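Local coordinates for ankyrin-repeat protein B (PDB 5K34) that hijacks the host ubiquitin-proteasome system as an F-box effector of Legionella pneumophila, its ankyrin domain probably serving to bind other proteins, at residues Glu9-Leu14 with Ser41-Arg46; Lys56-Ala61 with Lys87-Asn92; Thr60-Trp65 with Lys100-Ala105. All coordinates share one frame; numbering follows the deposited sequence.

Interaction 1 (Glu9-Leu14 with Ser41-Arg46)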
loop_
_atom_site.group_PDB
_atom_site.type_symbol
_atom_site.label_atom_id
_atom_site.label_comp_id
_atom_site.label_asym_id
_atom_site.label_seq_id
_atom_site.Cartn_x
_atom_site.Cartn_y
_atom_site.Cartn_z
ATOM N N GLU A 9 11.817 0.103 13.681
ATOM C CA GLU A 9 12.024 -1.301 13.369
ATOM C C GLU A 9 10.713 -1.957 12.975
ATOM O O GLU A 9 10.649 -2.685 11.987
ATOM C CB GLU A 9 12.663 -2.034 14.562
ATOM C CG GLU A 9 12.760 -3.553 14.446
ATOM C CD GLU A 9 13.292 -4.263 15.704
ATOM O OE1 GLU A 9 13.224 -3.685 16.825
ATOM O OE2 GLU A 9 13.787 -5.407 15.546
ATOM N N LEU A 10 9.634 -1.677 13.732
ATOM C CA LEU A 10 8.320 -2.188 13.367
ATOM C C LEU A 10 7.877 -1.674 12.004
ATOM O O LEU A 10 7.315 -2.468 11.236
ATOM C CB LEU A 10 7.273 -1.813 14.418
ATOM C CG LEU A 10 7.336 -2.534 15.787
ATOM C CD1 LEU A 10 6.397 -1.836 16.765
ATOM C CD2 LEU A 10 6.971 -3.984 15.611
ATOM N N TRP A 11 8.093 -0.400 11.727
ATOM C CA TRP A 11 7.675 0.141 10.421
ATOM C C TRP A 11 8.398 -0.590 9.276
ATOM O O TRP A 11 7.771 -0.939 8.270
ATOM C CB TRP A 11 7.950 1.643 10.336
ATOM C CG TRP A 11 7.492 2.234 9.031
ATOM C CD1 TRP A 11 8.206 2.324 7.865
ATOM C CD2 TRP A 11 6.206 2.771 8.767
ATOM N NE1 TRP A 11 7.424 2.897 6.890
ATOM C CE2 TRP A 11 6.198 3.206 7.415
ATOM C CE3 TRP A 11 5.049 2.953 9.542
ATOM C CZ2 TRP A 11 5.082 3.805 6.835
ATOM C CZ3 TRP A 11 3.928 3.539 8.940
ATOM C CH2 TRP A 11 3.964 3.973 7.621
ATOM N N GLY A 12 9.714 -0.774 9.403
ATOM C CA GLY A 12 10.429 -1.490 8.340
ATOM C C GLY A 12 9.921 -2.898 8.144
ATOM O O GLY A 12 9.755 -3.350 7.003
ATOM N N ASN A 13 9.630 -3.591 9.248
ATOM C CA ASN A 13 9.086 -4.947 9.150
ATOM C C ASN A 13 7.677 -4.934 8.547
ATOM O O ASN A 13 7.293 -5.871 7.827
ATOM C CB ASN A 13 9.050 -5.590 10.546
ATOM C CG ASN A 13 10.408 -5.986 11.022
ATOM O OD1 ASN A 13 11.371 -6.063 10.259
ATOM N ND2 ASN A 13 10.510 -6.272 12.316
ATOM N N LEU A 14 6.903 -3.882 8.835
ATOM C CA LEU A 14 5.553 -3.693 8.258
ATOM C C LEU A 14 5.626 -3.532 6.754
ATOM O O LEU A 14 4.825 -4.102 6.009
ATOM C CB LEU A 14 4.927 -2.473 8.890
ATOM C CG LEU A 14 3.601 -1.975 8.359
ATOM C CD1 LEU A 14 2.516 -3.032 8.518
ATOM C CD2 LEU A 14 3.231 -0.679 9.069
ATOM N N SER A 41 9.415 11.975 6.135
ATOM C CA SER A 41 10.649 12.072 5.385
ATOM C C SER A 41 11.547 10.810 5.548
ATOM O O SER A 41 12.091 10.264 4.621
ATOM C CB SER A 41 11.372 13.375 5.829
ATOM O OG SER A 41 12.610 13.429 5.256
ATOM N N TYR A 42 11.678 10.414 6.793
ATOM C CA TYR A 42 12.576 9.327 7.167
ATOM C C TYR A 42 12.155 8.023 6.450
ATOM O O TYR A 42 12.970 7.242 6.009
ATOM C CB TYR A 42 12.596 9.113 8.697
ATOM C CG TYR A 42 13.559 8.025 9.120
ATOM C CD1 TYR A 42 14.942 8.263 9.182
ATOM C CD2 TYR A 42 13.106 6.749 9.370
ATOM C CE1 TYR A 42 15.824 7.245 9.539
ATOM C CE2 TYR A 42 13.965 5.716 9.727
ATOM C CZ TYR A 42 15.325 5.994 9.799
ATOM O OH TYR A 42 16.199 4.951 10.134
ATOM N N HIS A 43 10.828 7.845 6.365
ATOM C CA HIS A 43 10.221 6.685 5.675
ATOM C C HIS A 43 9.950 6.961 4.195
ATOM O O HIS A 43 9.165 6.223 3.568
ATOM C CB HIS A 43 8.978 6.271 6.432
ATOM C CG HIS A 43 9.269 5.771 7.805
ATOM N ND1 HIS A 43 10.177 4.752 8.051
ATOM C CD2 HIS A 43 8.794 6.157 9.021
ATOM C CE1 HIS A 43 10.233 4.521 9.352
ATOM N NE2 HIS A 43 9.399 5.348 9.959
ATOM N N LEU A 44 10.618 7.980 3.628
ATOM C CA LEU A 44 10.544 8.310 2.218
ATOM C C LEU A 44 9.109 8.672 1.770
ATOM O O LEU A 44 8.800 8.567 0.576
ATOM C CB LEU A 44 11.135 7.215 1.307
ATOM C CG LEU A 44 12.540 6.716 1.671
ATOM C CD1 LEU A 44 13.005 5.644 0.682
ATOM C CD2 LEU A 44 13.593 7.789 2.001
ATOM N N ASN A 45 8.260 9.037 2.748
ATOM C CA ASN A 45 6.845 9.303 2.478
ATOM C C ASN A 45 6.099 8.112 1.848
ATOM O O ASN A 45 5.065 8.288 1.211
ATOM C CB ASN A 45 6.642 10.596 1.657
ATOM C CG ASN A 45 6.748 11.820 2.522
ATOM O OD1 ASN A 45 7.394 12.842 2.066
ATOM N ND2 ASN A 45 6.170 11.807 3.646
ATOM N N ARG A 46 6.610 6.907 2.104
ATOM C CA ARG A 46 5.915 5.700 1.649
ATOM C C ARG A 46 4.996 5.160 2.729
ATOM O O ARG A 46 5.124 5.478 3.918
ATOM C CB ARG A 46 6.940 4.603 1.257
ATOM C CG ARG A 46 8.087 5.095 0.373
ATOM C CD ARG A 46 8.823 3.943 -0.279
ATOM N NE ARG A 46 8.135 3.548 -1.503
ATOM C CZ ARG A 46 8.059 2.301 -1.956
ATOM N NH1 ARG A 46 7.392 2.055 -3.082
ATOM N NH2 ARG A 46 8.608 1.284 -1.282
#

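Interaction 2 (Lys56-Ala61 with Lys87-Asn92). With SO4 (sulfate ion), chain C.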
loop_
_atom_site.group_PDB
_atom_site.type_symbol
_atom_site.label_atom_id
_atom_site.label_comp_id
_atom_site.label_asym_id
_atom_site.label_seq_id
_atom_site.Cartn_x
_atom_site.Cartn_y
_atom_site.Cartn_z
ATOM N N LYS A 56 2.807 -6.718 -5.574
ATOM C CA LYS A 56 1.664 -7.442 -6.149
ATOM C C LYS A 56 0.878 -8.161 -5.084
ATOM O O LYS A 56 0.189 -9.172 -5.319
ATOM C CB LYS A 56 2.102 -8.410 -7.264
ATOM C CG LYS A 56 2.921 -7.742 -8.362
ATOM C CD LYS A 56 3.144 -8.621 -9.570
ATOM C CE LYS A 56 3.853 -9.911 -9.220
ATOM N NZ LYS A 56 4.152 -10.640 -10.505
ATOM N N ALA A 57 0.903 -7.604 -3.869
ATOM C CA ALA A 57 0.216 -8.178 -2.704
ATOM C C ALA A 57 -1.183 -7.570 -2.653
ATOM O O ALA A 57 -1.532 -6.816 -1.749
ATOM C CB ALA A 57 1.035 -7.868 -1.429
ATOM N N TYR A 58 -1.999 -7.912 -3.662
ATOM C CA TYR A 58 -3.223 -7.143 -3.864
ATOM C C TYR A 58 -4.284 -7.375 -2.790
ATOM O O TYR A 58 -5.035 -6.462 -2.483
ATOM C CB TYR A 58 -3.768 -7.318 -5.302
ATOM C CG TYR A 58 -2.782 -6.837 -6.328
ATOM C CD1 TYR A 58 -2.366 -5.501 -6.369
ATOM C CD2 TYR A 58 -2.273 -7.682 -7.274
ATOM C CE1 TYR A 58 -1.443 -5.045 -7.298
ATOM C CE2 TYR A 58 -1.365 -7.238 -8.244
ATOM C CZ TYR A 58 -0.953 -5.942 -8.228
ATOM O OH TYR A 58 -0.010 -5.563 -9.165
ATOM N N GLN A 59 -4.292 -8.567 -2.196
ATOM C CA GLN A 59 -5.239 -8.787 -1.074
ATOM C C GLN A 59 -4.857 -7.944 0.169
ATOM O O GLN A 59 -5.779 -7.365 0.759
ATOM C CB GLN A 59 -5.359 -10.259 -0.705
ATOM C CG GLN A 59 -5.720 -11.184 -1.877
ATOM C CD GLN A 59 -4.520 -11.879 -2.472
ATOM O OE1 GLN A 59 -3.492 -11.219 -2.766
ATOM N NE2 GLN A 59 -4.579 -13.189 -2.634
ATOM N N THR A 60 -3.593 -7.802 0.431
ATOM C CA THR A 60 -3.154 -6.953 1.516
ATOM C C THR A 60 -3.466 -5.480 1.194
ATOM O O THR A 60 -3.901 -4.728 2.049
ATOM C CB THR A 60 -1.662 -7.173 1.795
ATOM O OG1 THR A 60 -1.483 -8.501 2.300
ATOM C CG2 THR A 60 -1.125 -6.181 2.853
ATOM N N ALA A 61 -3.237 -5.073 -0.048
ATOM C CA ALA A 61 -3.570 -3.694 -0.462
ATOM C C ALA A 61 -5.060 -3.413 -0.278
ATOM O O ALA A 61 -5.453 -2.364 0.214
ATOM C CB ALA A 61 -3.182 -3.458 -1.910
ATOM N N LYS A 87 -1.330 2.557 -11.791
ATOM C CA LYS A 87 -1.436 2.903 -13.217
ATOM C C LYS A 87 -0.169 2.519 -13.962
ATOM O O LYS A 87 -0.261 2.053 -15.102
ATOM C CB LYS A 87 -1.737 4.387 -13.375
ATOM C CG LYS A 87 -3.207 4.726 -13.131
ATOM C CD LYS A 87 -3.411 6.234 -13.312
ATOM C CE LYS A 87 -4.866 6.627 -13.163
ATOM N NZ LYS A 87 -5.582 6.491 -14.471
ATOM N N LYS A 88 0.995 2.723 -13.355
ATOM C CA LYS A 88 2.233 2.259 -13.996
ATOM C C LYS A 88 2.297 0.728 -14.263
ATOM O O LYS A 88 2.739 0.230 -15.304
ATOM C CB LYS A 88 3.432 2.673 -13.177
ATOM C CG LYS A 88 3.798 4.134 -13.296
ATOM C CD LYS A 88 5.130 4.454 -12.609
ATOM C CE LYS A 88 6.249 3.626 -13.215
ATOM N NZ LYS A 88 7.559 4.350 -13.046
ATOM N N GLN A 89 1.814 -0.035 -13.268
ATOM C CA GLN A 89 1.707 -1.474 -13.365
ATOM C C GLN A 89 0.735 -1.854 -14.498
ATOM O O GLN A 89 1.036 -2.741 -15.295
ATOM C CB GLN A 89 1.224 -2.082 -12.040
ATOM C CG GLN A 89 2.256 -1.985 -10.929
ATOM C CD GLN A 89 1.805 -2.765 -9.701
ATOM O OE1 GLN A 89 0.602 -2.938 -9.464
ATOM N NE2 GLN A 89 2.759 -3.221 -8.912
ATOM N N LEU A 90 -0.404 -1.196 -14.543
ATOM C CA LEU A 90 -1.420 -1.500 -15.562
ATOM C C LEU A 90 -0.868 -1.266 -16.954
ATOM O O LEU A 90 -1.249 -2.022 -17.877
ATOM C CB LEU A 90 -2.629 -0.614 -15.347
ATOM C CG LEU A 90 -3.879 -0.918 -16.179
ATOM C CD1 LEU A 90 -4.425 -2.308 -15.852
ATOM C CD2 LEU A 90 -4.947 0.148 -15.917
ATOM N N ALA A 91 0.021 -0.292 -17.130
ATOM C CA ALA A 91 0.602 -0.009 -18.458
ATOM C C ALA A 91 1.796 -0.873 -18.741
ATOM O O ALA A 91 2.308 -0.828 -19.893
ATOM C CB ALA A 91 0.983 1.457 -18.509
ATOM N N ASN A 92 2.307 -1.635 -17.787
ATOM C CA ASN A 92 3.528 -2.423 -17.941
ATOM C C ASN A 92 3.189 -3.776 -18.598
ATOM O O ASN A 92 2.417 -4.580 -18.111
ATOM C CB ASN A 92 4.138 -2.646 -16.550
ATOM C CG ASN A 92 5.456 -3.417 -16.578
ATOM O OD1 ASN A 92 5.726 -4.217 -17.445
ATOM N ND2 ASN A 92 6.259 -3.224 -15.513
HETATM S S SO4 C . -0.569 -14.911 -3.105
HETATM O O1 SO4 C . -0.368 -16.385 -2.883
HETATM O O2 SO4 C . 0.449 -14.094 -2.281
HETATM O O3 SO4 C . -0.491 -14.575 -4.558
HETATM O O4 SO4 C . -1.968 -14.495 -2.814
#

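Interaction 3 (Thr60-Trp65 with Lys100-Ala105)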
loop_
_atom_site.group_PDB
_atom_site.type_symbol
_atom_site.label_atom_id
_atom_site.label_comp_id
_atom_site.label_asym_id
_atom_site.label_seq_id
_atom_site.Cartn_x
_atom_site.Cartn_y
_atom_site.Cartn_z
ATOM N N THR A 60 -3.593 -7.802 0.431
ATOM C CA THR A 60 -3.154 -6.953 1.516
ATOM C C THR A 60 -3.466 -5.480 1.194
ATOM O O THR A 60 -3.901 -4.728 2.049
ATOM C CB THR A 60 -1.662 -7.173 1.795
ATOM O OG1 THR A 60 -1.483 -8.501 2.300
ATOM C CG2 THR A 60 -1.125 -6.181 2.853
ATOM N N ALA A 61 -3.237 -5.073 -0.048
ATOM C CA ALA A 61 -3.570 -3.694 -0.462
ATOM C C ALA A 61 -5.060 -3.413 -0.278
ATOM O O ALA A 61 -5.453 -2.364 0.214
ATOM C CB ALA A 61 -3.182 -3.458 -1.910
ATOM N N ASN A 62 -5.910 -4.368 -0.697
ATOM C CA ASN A 62 -7.348 -4.252 -0.523
ATOM C C ASN A 62 -7.726 -4.127 0.943
ATOM O O ASN A 62 -8.533 -3.269 1.324
ATOM C CB ASN A 62 -8.093 -5.417 -1.163
ATOM C CG ASN A 62 -8.366 -5.241 -2.650
ATOM O OD1 ASN A 62 -7.725 -5.869 -3.540
ATOM N ND2 ASN A 62 -9.312 -4.385 -2.956
ATOM N N TYR A 63 -7.150 -4.980 1.795
ATOM C CA TYR A 63 -7.439 -4.907 3.227
ATOM C C TYR A 63 -7.080 -3.546 3.774
ATOM O O TYR A 63 -7.863 -2.932 4.513
ATOM C CB TYR A 63 -6.699 -6.032 3.961
ATOM C CG TYR A 63 -6.805 -5.922 5.426
ATOM C CD1 TYR A 63 -5.880 -5.195 6.156
ATOM C CD2 TYR A 63 -7.850 -6.551 6.136
ATOM C CE1 TYR A 63 -5.953 -5.079 7.548
ATOM C CE2 TYR A 63 -7.952 -6.427 7.528
ATOM C CZ TYR A 63 -7.003 -5.705 8.209
ATOM O OH TYR A 63 -7.094 -5.608 9.598
ATOM N N LEU A 64 -5.862 -3.077 3.462
ATOM C CA LEU A 64 -5.409 -1.798 3.999
ATOM C C LEU A 64 -6.342 -0.655 3.525
ATOM O O LEU A 64 -6.703 0.219 4.344
ATOM C CB LEU A 64 -3.946 -1.527 3.563
ATOM C CG LEU A 64 -2.921 -2.424 4.293
ATOM C CD1 LEU A 64 -1.561 -2.288 3.623
ATOM C CD2 LEU A 64 -2.791 -2.080 5.770
ATOM N N TRP A 65 -6.648 -0.658 2.239
ATOM C CA TRP A 65 -7.517 0.369 1.658
ATOM C C TRP A 65 -8.884 0.364 2.323
ATOM O O TRP A 65 -9.447 1.443 2.613
ATOM C CB TRP A 65 -7.662 0.108 0.156
ATOM C CG TRP A 65 -8.662 1.027 -0.491
ATOM C CD1 TRP A 65 -9.932 0.664 -0.908
ATOM C CD2 TRP A 65 -8.569 2.444 -0.637
ATOM N NE1 TRP A 65 -10.588 1.790 -1.375
ATOM C CE2 TRP A 65 -9.792 2.883 -1.195
ATOM C CE3 TRP A 65 -7.563 3.378 -0.406
ATOM C CZ2 TRP A 65 -10.043 4.232 -1.504
ATOM C CZ3 TRP A 65 -7.814 4.722 -0.711
ATOM C CH2 TRP A 65 -9.041 5.121 -1.262
ATOM N N LYS A 100 -3.758 -7.524 -13.938
ATOM C CA LYS A 100 -4.279 -6.291 -14.425
ATOM C C LYS A 100 -5.742 -6.056 -14.009
ATOM O O LYS A 100 -6.154 -4.940 -13.769
ATOM C CB LYS A 100 -4.134 -6.217 -15.946
ATOM C CG LYS A 100 -2.683 -5.945 -16.349
ATOM C CD LYS A 100 -2.442 -6.177 -17.828
ATOM C CE LYS A 100 -3.179 -5.247 -18.696
ATOM N NZ LYS A 100 -2.464 -5.350 -19.999
ATOM N N LYS A 101 -6.542 -7.145 -13.941
ATOM C CA LYS A 101 -7.945 -6.994 -13.477
ATOM C C LYS A 101 -7.981 -6.516 -12.012
ATOM O O LYS A 101 -8.767 -5.673 -11.614
ATOM C CB LYS A 101 -8.623 -8.371 -13.578
ATOM C CG LYS A 101 -8.987 -8.684 -15.021
ATOM C CD LYS A 101 -10.027 -7.685 -15.499
ATOM C CE LYS A 101 -10.836 -8.084 -16.743
ATOM N NZ LYS A 101 -11.890 -7.036 -16.927
ATOM N N GLN A 102 -7.100 -7.075 -11.229
ATOM C CA GLN A 102 -6.997 -6.633 -9.804
ATOM C C GLN A 102 -6.516 -5.187 -9.670
ATOM O O GLN A 102 -7.015 -4.408 -8.811
ATOM C CB GLN A 102 -6.110 -7.523 -8.979
ATOM C CG GLN A 102 -6.100 -7.019 -7.551
ATOM C CD GLN A 102 -7.497 -6.915 -6.914
ATOM O OE1 GLN A 102 -8.081 -5.787 -6.599
ATOM N NE2 GLN A 102 -8.030 -8.100 -6.676
ATOM N N ILE A 103 -5.581 -4.809 -10.561
ATOM C CA ILE A 103 -5.052 -3.458 -10.561
ATOM C C ILE A 103 -6.152 -2.471 -10.945
ATOM O O ILE A 103 -6.358 -1.446 -10.263
ATOM C CB ILE A 103 -3.848 -3.372 -11.532
ATOM C CG1 ILE A 103 -2.673 -4.122 -10.965
ATOM C CG2 ILE A 103 -3.491 -1.916 -11.804
ATOM C CD1 ILE A 103 -1.613 -4.497 -12.031
ATOM N N ARG A 104 -6.876 -2.797 -11.997
ATOM C CA ARG A 104 -7.942 -1.962 -12.440
ATOM C C ARG A 104 -9.016 -1.766 -11.374
ATOM O O ARG A 104 -9.548 -0.657 -11.168
ATOM C CB ARG A 104 -8.527 -2.567 -13.730
ATOM C CG ARG A 104 -7.846 -2.147 -15.019
ATOM C CD ARG A 104 -8.615 -2.509 -16.339
ATOM N NE ARG A 104 -7.815 -2.125 -17.538
ATOM C CZ ARG A 104 -6.987 -2.917 -18.232
ATOM N NH1 ARG A 104 -6.845 -4.191 -17.911
ATOM N NH2 ARG A 104 -6.305 -2.431 -19.281
ATOM N N ALA A 105 -9.370 -2.846 -10.685
ATOM C CA ALA A 105 -10.383 -2.772 -9.628
ATOM C C ALA A 105 -9.911 -1.867 -8.471
ATOM O O ALA A 105 -10.732 -1.110 -7.917
ATOM C CB ALA A 105 -10.701 -4.167 -9.125
#

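Interaction 1 (Glu9-Leu14 with Ser41-Arg46)
Two first torsions bring the aromatic rings of Trp11 and His43 together: in Trp11, on the helix, CG stands opposite the backbone N (chi1 -178°), while in His43, on the loop, CG stands opposite the carbonyl carbon (chi1 -65°). The imidazole comes to lie over one face of the indole, above its five-membered ring, with centroids 3.7 Å apart. The face-to-face stack is not perfectly flat, since the planes open to 29°, and it is closest where Trp11 CD1 meets His43 ND1 at 3.1 Å. Leu14 CD2, from the same helix, lies over the opposite indole face. Beyond the imidazole, Tyr42 sets the edge of its ring, at CD2, against the other His43 face, so that layers follow one another outward from the helix. A broad indole suits this place because it can fill the interior and still offer a face to the loop. At its far edge, Trp11 CZ2 lies 3.4 Å from Arg46 O, near the ring plane; that carbonyl is hydrogen-bonded by Thr39 OG1. The guanidinium group of Arg46 leads away to salt bridges with Asp76 and Glu54. Two turns shape the loop: a type I turn from Ser41 to Leu44 and a type I' turn from His43 to Arg46, closed by Leu44 N to Ser41 O at 2.9 Å and Arg46 N to His43 O at 3.0 Å. Such a turn-built loop, joining helix 23-30 to the Pro48-led helix 48-54 and packing on a preceding helix, is the finger-like connection of the ankyrin fold.

Interaction 2 (Lys56-Ala61 with Lys87-Asn92)
The carbonyl oxygen OE1 of Gln89 receives the hydroxyl of Tyr58 in a short hydrogen bond, OH to OE1 2.7 Å, buried between two helices of the ankyrin solenoid. In the ankyrin fold, where antiparallel helix pairs stack side by side, helix 58-67 and helix 82-91 are tied by one bond between two long side chains. Tyrosine suits the place because its rigid ring carries a polar group across a hydrophobic layer, and glutamine because its amide can accept at one end and donate at the other. The two side chains come from opposite directions, the amide plane standing 84° from the ring plane. OE1 lies at the ring edge, near the ring plane, whereas seen from the amide the hydroxyl sits above the carbonyl plane, 49° out of it, with a C=O...O angle of 112°; the donor therefore does not follow a lone pair. Beyond CG the Gln89 chain is extended, which carries the amide out to the phenol, and its NE2 donates to Ile53 O. With both ends engaged, the amide's rotation is fixed inside the protein. Phe95 and Ile103 pack around the phenol and the glutamine stem.

Tyr58 opens its helix just after a Schellman motif, in which Lys56 leaves helical geometry with positive phi, and Ala57 takes the N-cap position. The sharp reversal brings Lys56 CA over one face of the Tyr58 ring, 3.6 Å above its plane. On the outer side, Gln59 NE2 donates to O4 of a sulfate ion, probably from the crystallisation liquor, at 2.9 Å, and Asn21 binds the same ion. The first turn of the helix is fastened by Ala61 N to Ala57 O at 3.0 Å.

Interaction 3 (Thr60-Trp65 with Lys100-Ala105)
Asn62 and Gln102 reach toward each other from opposite directions, their amides meeting between two helices with planes 76° apart, nearly perpendicular. The helices, 58-67 and 97-112, are neighbours in the ankyrin solenoid and run here in broadly the same sense. Their backbones stay well separated, Asn62 CA and Gln102 CA being 9.6 Å apart, and only side-chain ends bridge the interval. Each chain takes its own route. Asn62 is short, and its first torsion (-84°) swings CG away from the carbonyl carbon, which sends the amide straight out from the helix. The longer Gln102 leaves on the far side from its own N (chi1 -178°) and then bends at its second torsion, which brings its amide to the end of Asn62. As modelled, Asn62 OD1 and Gln102 OE1 lie 3.1 Å apart. Two amide oxygens would not be expected to face each other so closely; the orientation of either amide is uncertain, and with one of them turned over the pair may be a hydrogen bond. Gln102 was, moreover, deposited in two conformers.

Amides suit such a partly exposed seam, since they can meet water or each other without bringing charge. The residues on the inner sides of the same helices are of another kind. Ala61, one residue before Asn62, is small enough to let its helix lie close to Leu49 and Ala52 of helix 48-54, and Ile103, one residue after Gln102, turns a branched hydrocarbon chain onto Gln89 and Leu90 of helix 82-91. Both segments are regular helix, with Leu64 N bonded to Thr60 O at 2.9 Å and Arg104 N to Lys100 O at 2.9 Å. Three residues beyond Asn62, the indole nitrogen NE1 of Trp65 is hydrogen-bonded to Glu113 OE1.

Overall arrangement
Interaction 2 is buried, interaction 1 partly so, and interaction 3 lies at the surface. Chemistry follows place: a single phenol-to-amide hydrogen bond between the segments inside, an aromatic stack where a loop folds over a helix, and two loosely defined amides at the outer seam. Interactions 2 and 3 both use helix 58-67, sharing Thr60 and Ala61, and their centres are 7 Å apart. They also touch, Tyr58 CB lying 3.3 Å from Gln102 CG, so helices 58-67, 82-91 and 97-112 form one packed group. Interaction 1 stands on the opposite side of the chain's centre, its centre about 20 Å from interaction 2's and 21 Å from interaction 3's, joining the first helix to a loop.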